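Local coordinates for protein 16S rRNA (guanine(1405)-N(7))-methyltransferase (PDB 6PI9) that probably methylates N7 of guanine 1405 in 16S rRNA using S-adenosyl-L-methionine, conferring resistance to various aminoglycosides, at residues V22-L34 with A44-T56. Numbering follows the deposited sequence.
Sequences VCPETVRRVFMEL and AEKAARTHLHQIT. With SAH (S-adenosyl-L-homocysteine), chain B.
V30, L34, A48, H51 and L52 pack into the buried, mainly apolar seam of a helix pair in the N-terminal helical region, beside the Rossmann-like methyltransferase core. Segments 24-34 and 44-56 cross at 129° between their N-to-C directions, with their axes 8.9 Å apart at the closest. V30 lies at the middle of the seam. Its CG1 sits over one face of the H51 ring, 3.7 Å from the ring centroid, a CH-pi contact. The same methyl meets L52 CG at 4.0 Å. L34 CD1 rests on the backbone of helix 41-57, 3.6 Å from A48 CA. F31 packs against A44 and A48. With CG anti to the backbone N (chi1 177°), the F31 ring swings toward the other helix, and CE1 comes within 3.8 Å of A44 CB; A48 CB lies at the ring edge. At the ligand end V22 CG2 and T56 CG2 meet tip to tip at 4.0 Å. Helix 4-14 packs on V27, F31 and A48. A water links H51 NE2 (3.2 Å) to E33 OE1. The other oxygen, OE2, is in a salt bridge with R29 NH1. R29 NH2 forms a salt bridge with D167 OD2, and T26 OG1 hydrogen-bonds to the same oxygen. D167 belongs to the S-adenosyl-L-homocysteine site. T56 OG1 donates to O2' of the ligand at 3.0 Å. Direct contact is thus mainly apolar and CH-pi, while polar groups at the margins reach a shared water, D167 and the bound ligand.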
loop_
_atom_site.group_PDB
_atom_site.type_symbol
_atom_site.label_atom_id
_atom_site.label_comp_id
_atom_site.label_asym_id
_atom_site.label_seq_id
_atom_site.Cartn_x
_atom_site.Cartn_y
_atom_site.Cartn_z
ATOM N N VAL A 22 17.298 -0.846 -2.243
ATOM C CA VAL A 22 17.094 0.425 -1.547
ATOM C C VAL A 22 18.436 1.053 -1.190
ATOM O O VAL A 22 19.381 0.354 -0.807
ATOM C CB VAL A 22 16.245 0.217 -0.282
ATOM C CG1 VAL A 22 16.059 1.564 0.438
ATOM C CG2 VAL A 22 14.870 -0.401 -0.654
ATOM N N CYS A 23 18.534 2.376 -1.341
ATOM C CA CYS A 23 19.707 3.130 -0.922
ATOM C C CYS A 23 20.137 2.727 0.488
ATOM O O CYS A 23 19.353 2.874 1.429
ATOM C CB CYS A 23 19.389 4.618 -0.951
ATOM S SG CYS A 23 19.557 5.284 -2.572
ATOM N N PRO A 24 21.372 2.210 0.681
ATOM C CA PRO A 24 21.755 1.764 2.046
ATOM C C PRO A 24 21.682 2.860 3.093
ATOM O O PRO A 24 21.333 2.584 4.256
ATOM C CB PRO A 24 23.213 1.283 1.896
ATOM C CG PRO A 24 23.395 0.947 0.426
ATOM C CD PRO A 24 22.369 1.865 -0.340
ATOM N N GLU A 25 22.084 4.092 2.739
ATOM C CA GLU A 25 21.984 5.187 3.700
ATOM C C GLU A 25 20.549 5.410 4.155
ATOM O O GLU A 25 20.325 5.791 5.306
ATOM C CB GLU A 25 22.567 6.497 3.122
ATOM C CG GLU A 25 22.909 7.533 4.218
ATOM C CD GLU A 25 23.658 6.937 5.468
ATOM O OE1 GLU A 25 24.750 6.286 5.307
ATOM O OE2 GLU A 25 23.107 7.109 6.624
ATOM N N THR A 26 19.564 5.165 3.289
ATOM C CA THR A 26 18.165 5.279 3.700
ATOM C C THR A 26 17.763 4.178 4.676
ATOM O O THR A 26 17.103 4.442 5.704
ATOM C CB THR A 26 17.293 5.253 2.445
ATOM O OG1 THR A 26 17.675 6.409 1.672
ATOM C CG2 THR A 26 15.805 5.297 2.790
ATOM N N VAL A 27 18.163 2.943 4.380
ATOM C CA VAL A 27 17.902 1.840 5.310
ATOM C C VAL A 27 18.464 2.195 6.680
ATOM O O VAL A 27 17.794 2.079 7.702
ATOM C CB VAL A 27 18.555 0.531 4.789
ATOM C CG1 VAL A 27 18.332 -0.626 5.828
ATOM C CG2 VAL A 27 17.961 0.154 3.419
ATOM N N ARG A 28 19.733 2.591 6.719
ATOM C CA ARG A 28 20.377 2.925 7.985
ATOM C C ARG A 28 19.665 4.090 8.704
ATOM O O ARG A 28 19.432 4.039 9.923
ATOM C CB ARG A 28 21.848 3.238 7.674
ATOM C CG ARG A 28 22.739 3.305 8.834
ATOM C CD ARG A 28 24.233 3.504 8.342
ATOM N NE ARG A 28 24.832 2.329 7.693
ATOM C CZ ARG A 28 25.073 2.241 6.383
ATOM N NH1 ARG A 28 24.759 3.259 5.556
ATOM N NH2 ARG A 28 25.652 1.141 5.895
ATOM N N ARG A 29 19.326 5.159 7.970
ATOM C CA ARG A 29 18.619 6.291 8.587
ATOM C C ARG A 29 17.301 5.851 9.226
ATOM O O ARG A 29 17.000 6.200 10.388
ATOM C CB ARG A 29 18.355 7.395 7.535
ATOM C CG ARG A 29 17.575 8.574 8.091
ATOM C CD ARG A 29 17.172 9.642 7.028
ATOM N NE ARG A 29 16.481 9.105 5.847
ATOM C CZ ARG A 29 15.189 8.749 5.808
ATOM N NH1 ARG A 29 14.421 8.896 6.892
ATOM N NH2 ARG A 29 14.656 8.286 4.673
ATOM N N VAL A 30 16.506 5.063 8.497
ATOM C CA VAL A 30 15.217 4.608 9.047
ATOM C C VAL A 30 15.451 3.772 10.289
ATOM O O VAL A 30 14.774 3.918 11.329
ATOM C CB VAL A 30 14.456 3.827 7.957
ATOM C CG1 VAL A 30 13.289 2.999 8.513
ATOM C CG2 VAL A 30 13.930 4.818 6.910
ATOM N N PHE A 31 16.424 2.870 10.216
ATOM C CA PHE A 31 16.630 2.020 11.385
ATOM C C PHE A 31 17.101 2.842 12.587
ATOM O O PHE A 31 16.681 2.591 13.733
ATOM C CB PHE A 31 17.618 0.908 11.010
ATOM C CG PHE A 31 17.975 -0.015 12.169
ATOM C CD1 PHE A 31 17.130 -1.067 12.548
ATOM C CD2 PHE A 31 19.119 0.214 12.896
ATOM C CE1 PHE A 31 17.461 -1.893 13.608
ATOM C CE2 PHE A 31 19.450 -0.594 13.972
ATOM C CZ PHE A 31 18.640 -1.655 14.312
ATOM N N MET A 32 18.024 3.781 12.375
ATOM C CA MET A 32 18.522 4.553 13.518
ATOM C C MET A 32 17.450 5.482 14.111
ATOM O O MET A 32 17.488 5.788 15.316
ATOM C CB MET A 32 19.751 5.376 13.100
ATOM C CG MET A 32 20.952 4.537 12.734
ATOM S SD MET A 32 21.455 3.316 13.956
ATOM C CE MET A 32 22.015 4.378 15.297
ATOM N N GLU A 33 16.504 5.955 13.295
ATOM C CA GLU A 33 15.388 6.718 13.844
ATOM C C GLU A 33 14.512 5.846 14.742
ATOM O O GLU A 33 13.971 6.321 15.757
ATOM C CB GLU A 33 14.552 7.306 12.704
ATOM C CG GLU A 33 15.243 8.421 11.981
ATOM C CD GLU A 33 14.459 8.927 10.765
ATOM O OE1 GLU A 33 13.324 8.437 10.565
ATOM O OE2 GLU A 33 14.994 9.787 10.010
ATOM N N LEU A 34 14.402 4.556 14.430
ATOM C CA LEU A 34 13.505 3.679 15.195
ATOM C C LEU A 34 14.199 3.010 16.363
ATOM O O LEU A 34 13.545 2.674 17.387
ATOM C CB LEU A 34 12.916 2.604 14.272
ATOM C CG LEU A 34 11.988 3.227 13.206
ATOM C CD1 LEU A 34 11.707 2.235 12.073
ATOM C CD2 LEU A 34 10.688 3.682 13.852
ATOM N N ALA A 44 13.156 -3.193 16.548
ATOM C CA ALA A 44 13.464 -2.044 15.699
ATOM C C ALA A 44 13.641 -2.469 14.246
ATOM O O ALA A 44 13.257 -1.732 13.317
ATOM C CB ALA A 44 14.753 -1.354 16.175
ATOM N N GLU A 45 14.240 -3.651 14.044
ATOM C CA GLU A 45 14.415 -4.220 12.707
ATOM C C GLU A 45 13.056 -4.481 12.051
ATOM O O GLU A 45 12.846 -4.154 10.886
ATOM C CB GLU A 45 15.239 -5.524 12.832
ATOM C CG GLU A 45 15.464 -6.303 11.514
ATOM C CD GLU A 45 15.989 -7.726 11.773
ATOM O OE1 GLU A 45 16.501 -7.999 12.882
ATOM O OE2 GLU A 45 15.885 -8.584 10.867
ATOM N N LYS A 46 12.155 -5.173 12.755
ATOM C CA LYS A 46 10.827 -5.388 12.189
ATOM C C LYS A 46 10.140 -4.054 11.888
ATOM O O LYS A 46 9.509 -3.888 10.827
ATOM C CB LYS A 46 9.957 -6.213 13.153
ATOM C CG LYS A 46 10.490 -7.616 13.450
ATOM C CD LYS A 46 9.738 -8.363 14.625
ATOM C CE LYS A 46 10.457 -9.691 14.913
ATOM N NZ LYS A 46 10.009 -10.449 16.136
ATOM N N ALA A 47 10.243 -3.089 12.812
ATOM C CA ALA A 47 9.617 -1.777 12.558
ATOM C C ALA A 47 10.235 -1.108 11.339
ATOM O O ALA A 47 9.544 -0.437 10.558
ATOM C CB ALA A 47 9.744 -0.867 13.784
ATOM N N ALA A 48 11.533 -1.282 11.141
ATOM C CA ALA A 48 12.182 -0.635 10.000
ATOM C C ALA A 48 11.777 -1.318 8.712
ATOM O O ALA A 48 11.590 -0.668 7.677
ATOM C CB ALA A 48 13.707 -0.700 10.151
ATOM N N ARG A 49 11.664 -2.644 8.748
ATOM C CA ARG A 49 11.195 -3.354 7.574
ATOM C C ARG A 49 9.805 -2.865 7.196
ATOM O O ARG A 49 9.524 -2.591 6.024
ATOM C CB ARG A 49 11.222 -4.860 7.856
ATOM C CG ARG A 49 10.953 -5.684 6.642
ATOM C CD ARG A 49 11.567 -7.065 6.776
ATOM N NE ARG A 49 11.664 -7.547 8.150
ATOM C CZ ARG A 49 12.799 -7.924 8.751
ATOM N NH1 ARG A 49 13.959 -7.880 8.089
ATOM N NH2 ARG A 49 12.766 -8.374 10.015
ATOM N N THR A 50 8.912 -2.739 8.184
ATOM C CA THR A 50 7.566 -2.242 7.861
ATOM C C THR A 50 7.609 -0.837 7.264
ATOM O O THR A 50 6.976 -0.573 6.236
ATOM C CB THR A 50 6.697 -2.264 9.111
ATOM O OG1 THR A 50 6.534 -3.627 9.492
ATOM C CG2 THR A 50 5.319 -1.725 8.756
ATOM N N HIS A 51 8.340 0.077 7.908
ATOM C CA HIS A 51 8.527 1.456 7.414
ATOM C C HIS A 51 9.036 1.461 5.976
ATOM O O HIS A 51 8.474 2.126 5.089
ATOM C CB HIS A 51 9.518 2.189 8.350
ATOM C CG HIS A 51 9.796 3.638 8.022
ATOM N ND1 HIS A 51 10.231 4.065 6.785
ATOM C CD2 HIS A 51 9.822 4.741 8.822
ATOM C CE1 HIS A 51 10.449 5.368 6.812
ATOM N NE2 HIS A 51 10.224 5.805 8.039
ATOM N N LEU A 52 10.104 0.704 5.725
ATOM C CA LEU A 52 10.722 0.685 4.402
ATOM C C LEU A 52 9.772 0.107 3.362
ATOM O O LEU A 52 9.713 0.605 2.223
ATOM C CB LEU A 52 12.059 -0.072 4.445
ATOM C CG LEU A 52 13.096 0.759 5.202
ATOM C CD1 LEU A 52 14.274 -0.094 5.743
ATOM C CD2 LEU A 52 13.621 1.839 4.208
ATOM N N HIS A 53 8.990 -0.931 3.733
ATOM C CA HIS A 53 7.990 -1.453 2.801
ATOM C C HIS A 53 6.939 -0.385 2.494
ATOM O O HIS A 53 6.530 -0.233 1.341
ATOM C CB HIS A 53 7.325 -2.721 3.360
ATOM C CG HIS A 53 6.153 -3.228 2.553
ATOM N ND1 HIS A 53 4.836 -3.002 2.914
ATOM C CD2 HIS A 53 6.104 -4.008 1.441
ATOM C CE1 HIS A 53 4.031 -3.592 2.044
ATOM N NE2 HIS A 53 4.774 -4.204 1.135
ATOM N N GLN A 54 6.511 0.375 3.517
ATOM C CA GLN A 54 5.486 1.396 3.304
ATOM C C GLN A 54 5.992 2.516 2.403
ATOM O O GLN A 54 5.246 3.012 1.550
ATOM C CB GLN A 54 5.014 1.971 4.629
ATOM C CG GLN A 54 4.372 0.944 5.506
ATOM C CD GLN A 54 4.024 1.519 6.853
ATOM O OE1 GLN A 54 4.039 0.813 7.871
ATOM N NE2 GLN A 54 3.699 2.823 6.874
ATOM N N ILE A 55 7.262 2.912 2.543
ATOM C CA ILE A 55 7.697 4.060 1.753
ATOM C C ILE A 55 8.236 3.683 0.374
ATOM O O ILE A 55 8.192 4.518 -0.550
ATOM C CB ILE A 55 8.735 4.903 2.518
ATOM C CG1 ILE A 55 10.104 4.264 2.556
ATOM C CG2 ILE A 55 8.226 5.259 3.919
ATOM C CD1 ILE A 55 11.177 5.199 3.085
ATOM N N THR A 56 8.728 2.454 0.181
ATOM C CA THR A 56 9.199 2.122 -1.158
ATOM C C THR A 56 8.910 0.684 -1.640
ATOM O O THR A 56 8.591 0.488 -2.822
ATOM C CB THR A 56 10.709 2.409 -1.232
ATOM O OG1 THR A 56 11.194 2.116 -2.546
ATOM C CG2 THR A 56 11.480 1.591 -0.203
HETATM N N SAH B . 6.188 9.520 -8.545
HETATM C CA SAH B . 6.083 8.122 -9.018
HETATM C CB SAH B . 6.210 7.151 -7.857
HETATM C CG SAH B . 5.259 7.364 -6.643
HETATM S SD SAH B . 5.353 5.931 -5.472
HETATM C C SAH B . 4.745 7.888 -9.745
HETATM O O SAH B . 3.799 8.646 -9.446
HETATM O OXT SAH B . 4.591 6.957 -10.561
HETATM C "C5'" SAH B . 6.379 6.727 -4.162
HETATM C "C4'" SAH B . 7.903 6.728 -4.484
HETATM O "O4'" SAH B . 8.600 7.548 -3.521
HETATM C "C3'" SAH B . 8.640 5.358 -4.527
HETATM O "O3'" SAH B . 9.293 5.176 -5.800
HETATM C "C2'" SAH B . 9.687 5.434 -3.418
HETATM O "O2'" SAH B . 10.886 4.780 -3.842
HETATM C "C1'" SAH B . 9.898 6.954 -3.343
HETATM N N9 SAH B . 10.331 7.435 -2.045
HETATM C C8 SAH B . 9.736 7.198 -0.832
HETATM N N7 SAH B . 10.393 7.943 0.107
HETATM C C5 SAH B . 11.430 8.588 -0.516
HETATM C C6 SAH B . 12.440 9.415 -0.079
HETATM N N6 SAH B . 12.620 9.705 1.193
HETATM N N1 SAH B . 13.286 9.970 -1.024
HETATM C C2 SAH B . 13.196 9.639 -2.334
HETATM N N3 SAH B . 12.212 8.805 -2.794
HETATM C C4 SAH B . 11.356 8.306 -1.858
HETATM O O HOH W 1 11.658 8.667 8.592
#